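Local coordinates for putative periplasmic protein (Salmonella enterica, PDB 3OE3) that probably inhibits C-type lysozymes in the bacterial periplasm, as a beta-barrel protein of the MliC/PliC family that helps defend against host lysozyme, at residues C[32-43]-C[54-65]. Sequence-based numbering, arbitrary orientation.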
loop_
_atom_site.group_PDB
_atom_site.type_symbol
_atom_site.label_atom_id
_atom_site.label_comp_id
_atom_site.label_asym_id
_atom_site.label_seq_id
_atom_site.Cartn_x
_atom_site.Cartn_y
_atom_site.Cartn_z
ATOM N N ALA C 32 -7.226 -1.935 2.619
ATOM C CA ALA C 32 -6.152 -2.856 2.274
ATOM C C ALA C 32 -5.422 -2.310 1.072
ATOM O O ALA C 32 -5.990 -1.571 0.280
ATOM C CB ALA C 32 -6.718 -4.242 1.964
ATOM N N ILE C 33 -4.148 -2.667 0.928
ATOM C CA ILE C 33 -3.422 -2.323 -0.283
ATOM C C ILE C 33 -2.713 -3.565 -0.782
ATOM O O ILE C 33 -2.044 -4.255 -0.018
ATOM C CB ILE C 33 -2.353 -1.237 -0.062
ATOM C CG1 ILE C 33 -2.937 -0.012 0.649
ATOM C CG2 ILE C 33 -1.757 -0.808 -1.410
ATOM C CD1 ILE C 33 -1.858 0.870 1.235
ATOM N N ILE C 34 -2.887 -3.845 -2.067
ATOM C CA ILE C 34 -2.181 -4.953 -2.724
ATOM C C ILE C 34 -1.362 -4.412 -3.885
ATOM O O ILE C 34 -1.553 -3.278 -4.304
ATOM C CB ILE C 34 -3.166 -6.041 -3.226
ATOM C CG1 ILE C 34 -4.115 -5.471 -4.277
ATOM C CG2 ILE C 34 -3.915 -6.665 -2.048
ATOM C CD1 ILE C 34 -4.970 -6.557 -5.013
ATOM N N SER C 35 -0.427 -5.213 -4.391
ATOM C CA SER C 35 0.369 -4.829 -5.538
ATOM C C SER C 35 0.117 -5.848 -6.646
ATOM O O SER C 35 0.324 -7.043 -6.448
ATOM C CB SER C 35 1.851 -4.802 -5.148
ATOM O OG SER C 35 2.678 -4.459 -6.238
ATOM N N GLN C 36 -0.361 -5.369 -7.790
ATOM C CA GLN C 36 -0.599 -6.206 -8.977
ATOM C C GLN C 36 -0.146 -5.485 -10.238
ATOM O O GLN C 36 -0.367 -4.289 -10.381
ATOM C CB GLN C 36 -2.090 -6.529 -9.113
ATOM C CG GLN C 36 -2.576 -7.650 -8.227
ATOM C CD GLN C 36 -2.005 -8.986 -8.647
ATOM O OE1 GLN C 36 -2.114 -9.385 -9.807
ATOM N NE2 GLN C 36 -1.366 -9.675 -7.713
ATOM N N VAL C 37 0.452 -6.226 -11.172
ATOM C CA VAL C 37 0.936 -5.645 -12.413
ATOM C C VAL C 37 1.760 -4.394 -12.127
ATOM O O VAL C 37 1.653 -3.381 -12.821
ATOM C CB VAL C 37 -0.205 -5.328 -13.390
ATOM C CG1 VAL C 37 0.341 -5.203 -14.817
ATOM C CG2 VAL C 37 -1.257 -6.425 -13.325
ATOM N N ASN C 38 2.579 -4.484 -11.084
ATOM C CA ASN C 38 3.530 -3.425 -10.752
ATOM C C ASN C 38 2.853 -2.118 -10.357
ATOM O O ASN C 38 3.404 -1.035 -10.559
ATOM C CB ASN C 38 4.498 -3.194 -11.916
ATOM C CG ASN C 38 5.728 -2.414 -11.507
ATOM O OD1 ASN C 38 6.055 -2.326 -10.325
ATOM N ND2 ASN C 38 6.418 -1.838 -12.484
ATOM N N GLU C 39 1.648 -2.230 -9.806
ATOM C CA GLU C 39 0.905 -1.082 -9.305
ATOM C C GLU C 39 0.340 -1.402 -7.928
ATOM O O GLU C 39 -0.095 -2.520 -7.661
ATOM C CB GLU C 39 -0.278 -0.744 -10.227
ATOM C CG GLU C 39 0.092 -0.514 -11.674
ATOM C CD GLU C 39 -1.085 -0.040 -12.496
ATOM O OE1 GLU C 39 -2.199 -0.581 -12.331
ATOM O OE2 GLU C 39 -0.888 0.878 -13.317
HETATM N N MSE C 40 0.298 -0.401 -7.069
HETATM C CA MSE C 40 -0.394 -0.535 -5.804
HETATM C C MSE C 40 -1.871 -0.152 -5.959
HETATM O O MSE C 40 -2.202 0.870 -6.572
HETATM C CB MSE C 40 0.283 0.339 -4.758
HETATM C CG MSE C 40 1.599 -0.240 -4.271
HETATM SE SE MSE C 40 2.372 0.812 -2.802
HETATM C CE MSE C 40 2.737 2.434 -3.805
ATOM N N ILE C 41 -2.739 -1.010 -5.420
ATOM C CA ILE C 41 -4.180 -0.854 -5.535
ATOM C C ILE C 41 -4.816 -0.690 -4.151
ATOM O O ILE C 41 -4.896 -1.637 -3.368
ATOM C CB ILE C 41 -4.811 -2.069 -6.264
ATOM C CG1 ILE C 41 -4.095 -2.322 -7.596
ATOM C CG2 ILE C 41 -6.313 -1.849 -6.479
ATOM C CD1 ILE C 41 -4.312 -1.247 -8.607
ATOM N N PRO C 42 -5.223 0.543 -3.824
ATOM C CA PRO C 42 -5.915 0.751 -2.544
ATOM C C PRO C 42 -7.329 0.188 -2.600
ATOM O O PRO C 42 -8.002 0.321 -3.623
ATOM C CB PRO C 42 -5.971 2.275 -2.403
ATOM C CG PRO C 42 -5.229 2.854 -3.542
ATOM C CD PRO C 42 -4.958 1.797 -4.550
HETATM N N MSE C 43 -7.750 -0.443 -1.507
HETATM C CA MSE C 43 -9.046 -1.096 -1.420
HETATM C C MSE C 43 -9.777 -0.705 -0.146
HETATM O O MSE C 43 -9.148 -0.386 0.863
HETATM C CB MSE C 43 -8.862 -2.604 -1.463
HETATM C CG MSE C 43 -7.882 -3.031 -2.528
HETATM SE SE MSE C 43 -7.636 -4.968 -2.500
HETATM C CE MSE C 43 -9.149 -5.472 -3.577
ATOM N N TYR C 54 -12.683 -6.915 0.549
ATOM C CA TYR C 54 -12.267 -5.583 0.106
ATOM C C TYR C 54 -12.446 -5.413 -1.391
ATOM O O TYR C 54 -12.333 -6.372 -2.154
ATOM C CB TYR C 54 -10.793 -5.326 0.474
ATOM C CG TYR C 54 -10.465 -5.431 1.951
ATOM C CD1 TYR C 54 -10.292 -6.679 2.558
ATOM C CD2 TYR C 54 -10.328 -4.285 2.746
ATOM C CE1 TYR C 54 -9.997 -6.786 3.908
ATOM C CE2 TYR C 54 -10.029 -4.395 4.101
ATOM C CZ TYR C 54 -9.863 -5.642 4.670
ATOM O OH TYR C 54 -9.556 -5.753 6.009
ATOM N N GLU C 55 -12.704 -4.179 -1.812
ATOM C CA GLU C 55 -12.784 -3.858 -3.234
ATOM C C GLU C 55 -11.937 -2.638 -3.553
ATOM O O GLU C 55 -11.759 -1.753 -2.723
ATOM C CB GLU C 55 -14.238 -3.620 -3.667
ATOM C CG GLU C 55 -14.866 -2.384 -3.060
ATOM C CD GLU C 55 -16.246 -2.065 -3.641
ATOM O OE1 GLU C 55 -16.626 -2.660 -4.673
ATOM O OE2 GLU C 55 -16.939 -1.206 -3.061
ATOM N N ALA C 56 -11.407 -2.592 -4.768
ATOM C CA ALA C 56 -10.606 -1.447 -5.182
ATOM C C ALA C 56 -11.440 -0.177 -5.139
ATOM O O ALA C 56 -12.603 -0.167 -5.551
ATOM C CB ALA C 56 -10.050 -1.679 -6.593
ATOM N N ILE C 57 -10.836 0.885 -4.617
ATOM C CA ILE C 57 -11.485 2.188 -4.541
ATOM C C ILE C 57 -11.624 2.808 -5.928
ATOM O O ILE C 57 -12.607 3.497 -6.210
ATOM C CB ILE C 57 -10.715 3.109 -3.591
ATOM C CG1 ILE C 57 -10.780 2.507 -2.188
ATOM C CG2 ILE C 57 -11.302 4.511 -3.601
ATOM C CD1 ILE C 57 -9.880 3.144 -1.214
ATOM N N ASP C 58 -10.649 2.547 -6.793
ATOM C CA ASP C 58 -10.680 3.051 -8.165
ATOM C C ASP C 58 -11.533 2.098 -8.994
ATOM O O ASP C 58 -11.146 0.964 -9.234
ATOM C CB ASP C 58 -9.252 3.137 -8.727
ATOM C CG ASP C 58 -9.195 3.741 -10.125
ATOM O OD1 ASP C 58 -10.216 3.733 -10.842
ATOM O OD2 ASP C 58 -8.108 4.223 -10.505
ATOM N N LYS C 59 -12.700 2.567 -9.425
ATOM C CA LYS C 59 -13.653 1.717 -10.132
ATOM C C LYS C 59 -13.139 1.167 -11.466
ATOM O O LYS C 59 -13.741 0.259 -12.031
ATOM C CB LYS C 59 -14.980 2.455 -10.332
ATOM C CG LYS C 59 -15.682 2.826 -9.033
ATOM C CD LYS C 59 -17.024 3.498 -9.290
ATOM C CE LYS C 59 -16.859 4.837 -9.992
ATOM N NZ LYS C 59 -16.128 5.824 -9.149
ATOM N N ASN C 60 -12.036 1.717 -11.969
ATOM C CA ASN C 60 -11.385 1.169 -13.158
ATOM C C ASN C 60 -10.778 -0.213 -12.895
ATOM O O ASN C 60 -10.514 -0.971 -13.830
ATOM C CB ASN C 60 -10.299 2.119 -13.668
ATOM C CG ASN C 60 -10.871 3.327 -14.391
ATOM O OD1 ASN C 60 -11.772 3.203 -15.223
ATOM N ND2 ASN C 60 -10.344 4.505 -14.079
ATOM N N TYR C 61 -10.542 -0.527 -11.623
ATOM C CA TYR C 61 -10.015 -1.830 -11.249
ATOM C C TYR C 61 -11.132 -2.699 -10.706
ATOM O O TYR C 61 -12.046 -2.208 -10.044
ATOM C CB TYR C 61 -8.919 -1.685 -10.199
ATOM C CG TYR C 61 -7.703 -0.941 -10.689
ATOM C CD1 TYR C 61 -6.593 -1.621 -11.171
ATOM C CD2 TYR C 61 -7.670 0.446 -10.685
ATOM C CE1 TYR C 61 -5.481 -0.940 -11.621
ATOM C CE2 TYR C 61 -6.563 1.136 -11.138
ATOM C CZ TYR C 61 -5.473 0.436 -11.603
ATOM O OH TYR C 61 -4.370 1.121 -12.054
ATOM N N THR C 62 -11.059 -3.993 -10.981
ATOM C CA THR C 62 -12.097 -4.908 -10.525
ATOM C C THR C 62 -11.563 -5.933 -9.525
ATOM O O THR C 62 -12.232 -6.918 -9.223
ATOM C CB THR C 62 -12.754 -5.650 -11.708
ATOM O OG1 THR C 62 -11.783 -6.490 -12.344
ATOM C CG2 THR C 62 -13.310 -4.650 -12.728
ATOM N N TYR C 63 -10.363 -5.699 -8.992
ATOM C CA TYR C 63 -9.834 -6.568 -7.956
ATOM C C TYR C 63 -10.723 -6.564 -6.727
ATOM O O TYR C 63 -11.161 -5.506 -6.263
ATOM C CB TYR C 63 -8.414 -6.143 -7.545
ATOM C CG TYR C 63 -7.383 -6.290 -8.649
ATOM C CD1 TYR C 63 -7.051 -7.547 -9.165
ATOM C CD2 TYR C 63 -6.733 -5.181 -9.163
ATOM C CE1 TYR C 63 -6.112 -7.677 -10.151
ATOM C CE2 TYR C 63 -5.788 -5.307 -10.169
ATOM C CZ TYR C 63 -5.487 -6.557 -10.665
ATOM O OH TYR C 63 -4.551 -6.690 -11.666
ATOM N N LYS C 64 -10.978 -7.757 -6.208
ATOM C CA LYS C 64 -11.598 -7.929 -4.913
ATOM C C LYS C 64 -10.819 -8.976 -4.108
ATOM O O LYS C 64 -10.363 -10.008 -4.639
ATOM C CB LYS C 64 -13.073 -8.326 -5.060
ATOM C CG LYS C 64 -13.945 -7.229 -5.651
ATOM C CD LYS C 64 -15.408 -7.666 -5.723
ATOM C CE LYS C 64 -16.325 -6.496 -6.045
ATOM N NZ LYS C 64 -15.853 -5.726 -7.224
ATOM N N LEU C 65 -10.653 -8.687 -2.826
ATOM C CA LEU C 65 -9.886 -9.529 -1.934
ATOM C C LEU C 65 -10.855 -10.060 -0.895
ATOM O O LEU C 65 -11.471 -9.292 -0.133
ATOM C CB LEU C 65 -8.769 -8.692 -1.271
ATOM C CG LEU C 65 -7.970 -9.368 -0.154
ATOM C CD1 LEU C 65 -7.122 -10.501 -0.739
ATOM C CD2 LEU C 65 -7.085 -8.344 0.601
HETATM O O HOH W 1 -3.946 -9.251 -12.428
HETATM O O HOH W 2 -8.067 1.443 -6.206
#
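This is a mainly apolar contact between neighbouring strands of the barrel, with I41 on A56, Y61 and Y63 and M43 on A56, Y63 and L65, and a short stretch of strand pairing at one end. M43 and A56 form an antiparallel non-hydrogen-bonded pair. Beside it, I57 N donates a nearly straight bond to P42 O (3.1 Å, 172°). A water also donates to P42 O and accepts from D58 N. Beyond this point strand 39-43 and segment 57-63 separate, and side chains, not backbone bonds, make the rest of the contact. The selenomethionine M43 runs from the pair toward strand 64-65. Its chain bends at the last torsion (chi3 84°), which brings CE to 3.4 Å from Y63 O and 4.0 Å from L65 CB.

The strands belong to an eight-stranded antiparallel barrel, the fold of this lysozyme-inhibitor family. Strand 39-45 pairs with strand 52-56, which links hairpin 30-45, closed by a type I' turn at Q36 to E39, side by side with hairpin 52-68 in one sheet. A32 CB lies over one face of the Y54 ring, 3.9 Å from its centroid, a CH-pi contact. L65, also touched by A32, packs on M18 and Y22 of strand 16-24.

Two tyrosines reach back toward the turn. I41 splits its branches: CG2 meets A56 CB at 3.7 Å, while CD1 sits over a face of the Y61 ring, 3.5 Å from the centroid. The hydroxyl of Y61 donates to E39 OE1 (2.8 Å), approaching from above the carboxylate plane. Q36 CG makes a CH-pi contact over one face of the Y63 ring, 4.3 Å from the centroid. A water joins Q36 OE1 to Y63 OH, and V37 CG2 touches the same hydroxyl. On the second subunit, I5 packs against P42 and I57.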